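Local coordinates for catalase-3 (Neurospora crassa, PDB 4AJ9), which breaks down hydrogen peroxide to water and dioxygen with a heme cofactor, and probably protects the cell from peroxide damage, at residues N380-Q385 against W389-I394. Residues are numbered along the deposited sequence; the frame is centred on the assembly and turned at random.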
loop_
_atom_site.group_PDB
_atom_site.type_symbol
_atom_site.label_atom_id
_atom_site.label_comp_id
_atom_site.label_asym_id
_atom_site.label_seq_id
_atom_site.Cartn_x
_atom_site.Cartn_y
_atom_site.Cartn_z
ATOM N N ASN C 380 -17.295 6.323 -15.847
ATOM C CA ASN C 380 -16.563 5.261 -16.509
ATOM C C ASN C 380 -15.309 4.838 -15.760
ATOM O O ASN C 380 -14.434 4.193 -16.333
ATOM C CB ASN C 380 -16.252 5.663 -17.954
ATOM C CG ASN C 380 -17.507 5.762 -18.794
ATOM O OD1 ASN C 380 -18.405 4.935 -18.658
ATOM N ND2 ASN C 380 -17.595 6.788 -19.644
ATOM N N HIS C 381 -15.227 5.213 -14.482
ATOM C CA HIS C 381 -14.138 4.762 -13.615
ATOM C C HIS C 381 -14.247 3.250 -13.380
ATOM O O HIS C 381 -15.351 2.731 -13.181
ATOM C CB HIS C 381 -14.187 5.467 -12.264
ATOM C CG HIS C 381 -14.059 6.960 -12.341
ATOM N ND1 HIS C 381 -13.741 7.727 -11.244
ATOM C CD2 HIS C 381 -14.232 7.826 -13.368
ATOM C CE1 HIS C 381 -13.708 9.002 -11.593
ATOM N NE2 HIS C 381 -13.995 9.089 -12.878
ATOM N N ARG C 382 -13.116 2.552 -13.363
ATOM C CA ARG C 382 -13.130 1.100 -13.152
ATOM C C ARG C 382 -11.917 0.630 -12.378
ATOM O O ARG C 382 -10.904 1.315 -12.324
ATOM C CB ARG C 382 -13.150 0.348 -14.482
ATOM C CG ARG C 382 -14.386 0.578 -15.330
ATOM C CD ARG C 382 -15.635 0.025 -14.672
ATOM N NE ARG C 382 -16.765 0.094 -15.606
ATOM C CZ ARG C 382 -17.577 1.137 -15.722
ATOM N NH1 ARG C 382 -17.388 2.227 -14.978
ATOM N NH2 ARG C 382 -18.578 1.100 -16.603
ATOM N N ASP C 383 -12.027 -0.570 -11.814
ATOM C CA ASP C 383 -10.903 -1.254 -11.179
ATOM C C ASP C 383 -10.330 -0.456 -10.005
ATOM O O ASP C 383 -11.059 0.227 -9.275
ATOM C CB ASP C 383 -9.789 -1.555 -12.199
ATOM C CG ASP C 383 -10.292 -2.256 -13.455
ATOM O OD1 ASP C 383 -11.493 -2.610 -13.533
ATOM O OD2 ASP C 383 -9.462 -2.471 -14.369
ATOM N N GLY C 384 -9.014 -0.541 -9.830
ATOM C CA GLY C 384 -8.377 0.052 -8.663
ATOM C C GLY C 384 -8.518 -0.823 -7.428
ATOM O O GLY C 384 -9.488 -1.570 -7.287
ATOM N N GLN C 385 -7.540 -0.729 -6.525
ATOM C CA GLN C 385 -7.527 -1.538 -5.309
ATOM C C GLN C 385 -8.865 -1.462 -4.576
ATOM O O GLN C 385 -9.442 -0.382 -4.402
ATOM C CB GLN C 385 -6.395 -1.066 -4.375
ATOM C CG GLN C 385 -5.792 -2.154 -3.492
ATOM C CD GLN C 385 -4.995 -3.196 -4.275
ATOM O OE1 GLN C 385 -3.797 -3.033 -4.522
ATOM N NE2 GLN C 385 -5.658 -4.277 -4.662
ATOM N N TRP C 389 -17.661 -2.456 -6.278
ATOM C CA TRP C 389 -18.855 -2.601 -7.104
ATOM C C TRP C 389 -18.584 -3.516 -8.282
ATOM O O TRP C 389 -17.429 -3.832 -8.580
ATOM C CB TRP C 389 -19.324 -1.233 -7.627
ATOM C CG TRP C 389 -19.508 -0.208 -6.558
ATOM C CD1 TRP C 389 -19.670 -0.433 -5.218
ATOM C CD2 TRP C 389 -19.542 1.213 -6.736
ATOM N NE1 TRP C 389 -19.792 0.764 -4.549
ATOM C CE2 TRP C 389 -19.726 1.790 -5.458
ATOM C CE3 TRP C 389 -19.432 2.054 -7.851
ATOM C CZ2 TRP C 389 -19.798 3.174 -5.261
ATOM C CZ3 TRP C 389 -19.506 3.428 -7.659
ATOM C CH2 TRP C 389 -19.688 3.975 -6.365
ATOM N N ILE C 390 -19.660 -3.931 -8.948
ATOM C CA ILE C 390 -19.579 -4.640 -10.210
ATOM C C ILE C 390 -20.313 -3.833 -11.272
ATOM O O ILE C 390 -21.542 -3.755 -11.277
ATOM C CB ILE C 390 -20.161 -6.061 -10.099
ATOM C CG1 ILE C 390 -19.290 -6.901 -9.162
ATOM C CG2 ILE C 390 -20.214 -6.720 -11.459
ATOM C CD1 ILE C 390 -19.928 -8.181 -8.708
ATOM N N HIS C 391 -19.543 -3.216 -12.163
ATOM C CA HIS C 391 -20.098 -2.336 -13.178
ATOM C C HIS C 391 -20.705 -3.109 -14.338
ATOM O O HIS C 391 -20.086 -4.019 -14.888
ATOM C CB HIS C 391 -19.038 -1.367 -13.717
ATOM C CG HIS C 391 -18.575 -0.350 -12.722
ATOM N ND1 HIS C 391 -17.590 -0.614 -11.793
ATOM C CD2 HIS C 391 -18.951 0.938 -12.520
ATOM C CE1 HIS C 391 -17.388 0.463 -11.051
ATOM N NE2 HIS C 391 -18.196 1.420 -11.476
ATOM N N LYS C 392 -21.911 -2.700 -14.721
ATOM C CA LYS C 392 -22.672 -3.357 -15.780
ATOM C C LYS C 392 -22.301 -2.864 -17.182
ATOM O O LYS C 392 -22.330 -3.638 -18.131
ATOM C CB LYS C 392 -24.166 -3.138 -15.529
ATOM C CG LYS C 392 -25.107 -3.927 -16.432
ATOM C CD LYS C 392 -26.573 -3.665 -16.066
ATOM C CE LYS C 392 -26.802 -3.657 -14.538
ATOM N NZ LYS C 392 -26.698 -4.995 -13.863
ATOM N N ASN C 393 -21.974 -1.577 -17.312
ATOM C CA ASN C 393 -21.740 -0.967 -18.630
ATOM C C ASN C 393 -20.358 -1.340 -19.139
ATOM O O ASN C 393 -19.366 -0.932 -18.555
ATOM C CB ASN C 393 -21.862 0.564 -18.546
ATOM C CG ASN C 393 -21.435 1.275 -19.845
ATOM O OD1 ASN C 393 -21.585 0.736 -20.946
ATOM N ND2 ASN C 393 -20.888 2.495 -19.708
ATOM N N ILE C 394 -20.292 -2.108 -20.224
ATOM C CA ILE C 394 -19.006 -2.580 -20.732
ATOM C C ILE C 394 -18.364 -1.589 -21.701
ATOM O O ILE C 394 -17.223 -1.770 -22.107
ATOM C CB ILE C 394 -19.132 -3.954 -21.430
ATOM C CG1 ILE C 394 -19.811 -3.795 -22.790
ATOM C CG2 ILE C 394 -19.871 -4.942 -20.527
ATOM C CD1 ILE C 394 -19.956 -5.109 -23.551
HETATM O O HOH W 1 -20.184 3.422 -17.059
HETATM O O HOH W 2 -17.273 -2.157 -17.390
#
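R382 lays its guanidinium flat on one face of the H391 ring in an offset stack, the two planes 8° apart and their centres 3.9 Å apart. The nearest atoms of the stack are R382 NH1 and H391 CD2, at 3.2 Å. R382 CD adds a CH-pi contact over the same ring, because the arginine chain bends about CB-CG (chi2 -66°), which carries CD and the guanidinium across the imidazole. Hydrogen bonds fix the rotation of the stacked group: R382 NH2 reaches an in-plane lone pair of N393 O at 2.9 Å, while NH1 bonds to the carbonyls of H381, at 2.8 Å from its O, and of N379. Two waters complete the rim: one joins R382 NE to N393 O, and the other lies among R382 NH2, N380 OD1 and N393 ND2; N393 OD1 bonds to H395 N. A leucine in place of R382 would probably leave the carbonyls of H381 and N393 without their arginine donor and the H391 face without its flat cover. H381 itself turns to D21 of the second subunit. I390 and H391 form a parallel beta ladder with that subunit, as part of the wrapping loop of the catalase fold, whose extended chain after the heme-binding helix winds round neighbouring subunits in the tetramer.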